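Local coordinates for protein interferon gamma (Paralichthys olivaceus, PDB 6F1E) that acts as a homodimeric cytokine that binds interferon gamma receptor 1, and more weakly the receptor 1-like protein, and activates macrophages and neutrophils, at residues E35-S38 with T43-L46; G50-Y55 with E102-R107. One frame throughout, in Å; residues are numbered along the deposited sequence.

Contact 1: E35-S38 with T43-L46; sequences EPLS and TKML
Lys44 lies across the backbone of Leu37 and Ser38, and its long chain supplies most of what this loop shares with the helix. At the root, CB of Lys44 stays 4.3 Å from CD1 of Leu37. The next carbon does more: with CG anti to the carbonyl carbon (chi1 -81°), the chain is turned to the loop, and CG of Lys44 comes within 3.8 Å of CA of Leu37. CG of Lys44 also lies 4.1 Å from CD1 of Leu37, where the two side chains cross at a slant. CD stands further off, a step in the nearly extended run of the middle torsions that carries the chain along the loop to CE of Lys44, 3.5 Å from O of Leu37. A bend about the last bond (chi4 138°) then sets NZ of Lys44 4.0 Å from CA of Ser38, beside the loop backbone. The ammonium group finds a hydrogen-bond acceptor at Gly39 O, one residue further on, in the short link between the two segments. Here is a worked case of a loop packed on the helix that it leads into: residues 35-38 belong to the long connection between helices 22-25 and 41-64, and the lysine sits in the first turn of the latter. In the type II interferon fold this is the connection known as the AB loop, which in the human cytokine contributes to receptor binding. Thr43 adds a looser touch, its CB 4.3 Å from O of Ser38. Further along helix 41-64, Phe47 receives both Pro36 and Leu37, while Met48 also touches Leu37. The second subunit reaches the same surface region, with its Glu145 against Leu37 and its Leu114 against Thr43.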
# COMPACT_ATOMS: atom_id res chain seq x y z
N GLU A 35 -14.44 6.72 1.31
CA GLU A 35 -15.07 5.44 0.91
C GLU A 35 -14.46 4.21 1.63
O GLU A 35 -15.20 3.32 2.06
CB GLU A 35 -15.04 5.23 -0.63
CG GLU A 35 -15.65 6.35 -1.49
CD GLU A 35 -15.01 6.49 -2.88
OE1 GLU A 35 -13.75 6.49 -2.99
OE2 GLU A 35 -15.77 6.61 -3.87
N PRO A 36 -13.11 4.17 1.77
CA PRO A 36 -12.52 3.02 2.44
C PRO A 36 -12.71 2.95 3.95
O PRO A 36 -12.18 2.01 4.55
CB PRO A 36 -11.03 3.12 2.08
CG PRO A 36 -11.00 3.94 0.82
CD PRO A 36 -12.06 4.96 1.09
N LEU A 37 -13.43 3.91 4.54
CA LEU A 37 -13.91 3.79 5.94
C LEU A 37 -15.31 3.14 6.02
O LEU A 37 -16.23 3.66 6.66
CB LEU A 37 -13.90 5.15 6.67
CG LEU A 37 -12.57 5.89 6.87
CD1 LEU A 37 -11.42 4.94 7.17
CD2 LEU A 37 -12.23 6.75 5.67
N SER A 38 -15.43 2.00 5.36
CA SER A 38 -16.50 1.05 5.61
C SER A 38 -15.83 -0.31 5.78
O SER A 38 -14.60 -0.41 5.74
CB SER A 38 -17.48 1.05 4.43
OG SER A 38 -17.85 2.38 4.13
N THR A 43 -9.76 -3.02 8.45
CA THR A 43 -9.62 -2.25 7.20
C THR A 43 -9.53 -0.74 7.47
O THR A 43 -8.71 -0.03 6.87
CB THR A 43 -10.85 -2.49 6.29
OG1 THR A 43 -11.26 -3.84 6.39
CG2 THR A 43 -10.54 -2.20 4.86
N LYS A 44 -10.39 -0.25 8.37
CA LYS A 44 -10.45 1.17 8.71
C LYS A 44 -9.15 1.58 9.36
O LYS A 44 -8.55 2.58 8.98
CB LYS A 44 -11.63 1.45 9.64
CG LYS A 44 -12.98 1.58 8.95
CD LYS A 44 -14.13 1.21 9.89
CE LYS A 44 -15.44 1.91 9.54
NZ LYS A 44 -16.64 1.01 9.63
N MET A 45 -8.70 0.80 10.33
CA MET A 45 -7.44 1.11 11.00
C MET A 45 -6.27 1.17 10.03
O MET A 45 -5.37 1.98 10.18
CB MET A 45 -7.15 0.12 12.13
CG MET A 45 -7.95 0.38 13.40
SD MET A 45 -7.45 1.87 14.30
CE MET A 45 -5.79 1.47 14.85
N LEU A 46 -6.29 0.32 9.03
CA LEU A 46 -5.17 0.20 8.12
C LEU A 46 -5.16 1.39 7.15
O LEU A 46 -4.11 2.03 6.90
CB LEU A 46 -5.26 -1.13 7.37
CG LEU A 46 -4.06 -1.52 6.50
CD1 LEU A 46 -2.70 -1.04 7.00
CD2 LEU A 46 -4.06 -3.02 6.41

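Contact 2: G50-Y55 with E102-R107; sequences GVLETY and ELRTNR
Arg104 reaches across to Leu52 and Glu53 in two stages, aliphatic first and charged second. Its CG rests 3.6 Å from CB of Leu52, the closest carbon contact between the two segments. From there the arginine folds: its first two torsions (chi1 -101°) both depart from the staggered positions, and a further bend at chi3 swings the guanidinium along Glu53. One face of the Arg104 guanidinium is covered near its rim by CB of Glu53, 3.7 Å above the plane. The glutamate, extended beyond CG, runs along that same face and brings OE1 of Glu53, still off the guanidinium plane, to 3.4 Å from NH2 of Arg104, a long salt bridge in which carboxylate and guanidinium planes are 35° apart. Each charge has its stronger partner elsewhere on helix 41-64: Glu56 for NH1 of Arg104, Lys57 for OE2 of Glu53. The bridge is thus one link in a wider charge network, and NH2 of Arg104 also makes a weak hydrogen bond to Ser112. Next to this polar edge, Leu52 and Leu103 meet nearly at right angles. Leu103 holds its CG anti to the backbone N, presenting that carbon 4.2 Å from CD1 of Leu52; Tyr143 of the second subunit packs on Leu103 as well. The helix axes pass 10.1 Å apart with their directions 144° from parallel, so an apolar pair with a charged cluster beside it joins two roughly antiparallel helices, as expected within the all-helical, intertwined dimer of the interferon gamma family.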
# COMPACT_ATOMS: atom_id res chain seq x y z
N GLY A 50 -2.59 4.59 6.96
CA GLY A 50 -2.05 5.05 5.69
C GLY A 50 -2.21 6.53 5.43
O GLY A 50 -1.27 7.19 4.92
N VAL A 51 -3.40 7.04 5.74
CA VAL A 51 -3.68 8.51 5.67
C VAL A 51 -2.74 9.31 6.60
O VAL A 51 -2.19 10.34 6.22
CB VAL A 51 -5.15 8.84 6.08
CG1 VAL A 51 -5.37 10.35 6.21
CG2 VAL A 51 -6.15 8.23 5.11
N LEU A 52 -2.58 8.84 7.83
CA LEU A 52 -1.71 9.54 8.78
C LEU A 52 -0.25 9.55 8.28
O LEU A 52 0.42 10.59 8.37
CB LEU A 52 -1.82 8.94 10.20
CG LEU A 52 -3.18 9.11 10.92
CD1 LEU A 52 -3.24 8.26 12.20
CD2 LEU A 52 -3.41 10.56 11.28
N GLU A 53 0.20 8.43 7.69
CA GLU A 53 1.52 8.36 7.03
C GLU A 53 1.68 9.34 5.87
O GLU A 53 2.74 9.96 5.69
CB GLU A 53 1.81 6.96 6.56
CG GLU A 53 3.11 6.82 5.75
CD GLU A 53 3.63 5.37 5.66
OE1 GLU A 53 3.09 4.44 6.33
OE2 GLU A 53 4.60 5.15 4.91
N THR A 54 0.61 9.48 5.10
CA THR A 54 0.59 10.40 3.98
C THR A 54 0.71 11.85 4.44
O THR A 54 1.45 12.64 3.87
CB THR A 54 -0.70 10.18 3.15
OG1 THR A 54 -0.75 8.81 2.77
CG2 THR A 54 -0.72 11.03 1.91
N TYR A 55 -0.03 12.19 5.49
CA TYR A 55 0.02 13.55 6.07
C TYR A 55 1.38 13.89 6.63
O TYR A 55 1.82 15.02 6.57
CB TYR A 55 -1.00 13.70 7.21
CG TYR A 55 -2.33 14.23 6.76
CD1 TYR A 55 -2.46 15.55 6.32
CD2 TYR A 55 -3.48 13.42 6.81
CE1 TYR A 55 -3.70 16.05 5.94
CE2 TYR A 55 -4.72 13.92 6.42
CZ TYR A 55 -4.83 15.24 5.99
OH TYR A 55 -6.06 15.74 5.59
N GLU A 102 2.81 11.52 16.73
CA GLU A 102 2.45 10.95 18.04
C GLU A 102 1.25 9.99 17.96
O GLU A 102 1.25 8.93 18.61
CB GLU A 102 2.16 12.06 19.09
CG GLU A 102 3.39 12.89 19.45
CD GLU A 102 3.06 14.08 20.35
OE1 GLU A 102 1.84 14.32 20.67
OE2 GLU A 102 4.05 14.77 20.74
N LEU A 103 0.24 10.34 17.18
CA LEU A 103 -0.95 9.49 17.08
C LEU A 103 -0.58 8.17 16.37
O LEU A 103 -1.01 7.06 16.75
CB LEU A 103 -2.07 10.22 16.36
CG LEU A 103 -3.40 9.48 16.20
CD1 LEU A 103 -3.98 8.99 17.51
CD2 LEU A 103 -4.40 10.43 15.61
N ARG A 104 0.25 8.29 15.35
CA ARG A 104 0.69 7.14 14.57
C ARG A 104 1.44 6.18 15.46
O ARG A 104 1.08 5.00 15.57
CB ARG A 104 1.63 7.55 13.44
CG ARG A 104 0.96 7.61 12.09
CD ARG A 104 1.71 6.77 11.07
NE ARG A 104 2.97 7.41 10.73
CZ ARG A 104 3.91 6.84 9.99
NH1 ARG A 104 5.01 7.52 9.72
NH2 ARG A 104 3.75 5.61 9.49
N THR A 105 2.48 6.71 16.09
CA THR A 105 3.30 5.93 16.98
C THR A 105 2.50 5.28 18.11
O THR A 105 2.60 4.08 18.34
CB THR A 105 4.42 6.80 17.50
OG1 THR A 105 5.25 7.16 16.38
CG2 THR A 105 5.22 6.05 18.52
N ASN A 106 1.63 6.04 18.76
CA ASN A 106 0.94 5.53 19.94
C ASN A 106 -0.26 4.64 19.59
O ASN A 106 -0.67 3.83 20.40
CB ASN A 106 0.55 6.67 20.93
CG ASN A 106 1.76 7.52 21.38
OD1 ASN A 106 2.91 7.06 21.38
ND2 ASN A 106 1.50 8.75 21.77
N ARG A 107 -0.86 4.78 18.40
CA ARG A 107 -2.06 3.95 18.11
C ARG A 107 -2.03 3.11 16.82
O ARG A 107 -2.92 2.27 16.63
CB ARG A 107 -3.32 4.83 18.17
CG ARG A 107 -3.61 5.45 19.53
CD ARG A 107 -4.14 4.41 20.50
NE ARG A 107 -4.04 4.81 21.90
CZ ARG A 107 -4.85 5.66 22.54
NH1 ARG A 107 -5.86 6.27 21.92
NH2 ARG A 107 -4.63 5.89 23.83

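How the contacts relate
Helix 41-64 is common to both contacts, and the two follow one another along the chain: both halves of contact 1 precede contact 2 in sequence. Their centres are 14 Å apart, yet they touch, CE of Met45 packing 3.5 Å from O of Arg107. One helix thus receives the loop that precedes it at its beginning and, about two turns later, the C-terminal part of helix 89-107, which is far away in sequence. Both contacts also meet the second subunit, so the helix is packed by its own chain and by its partner together, in keeping with a cytokine that works as a homodimer.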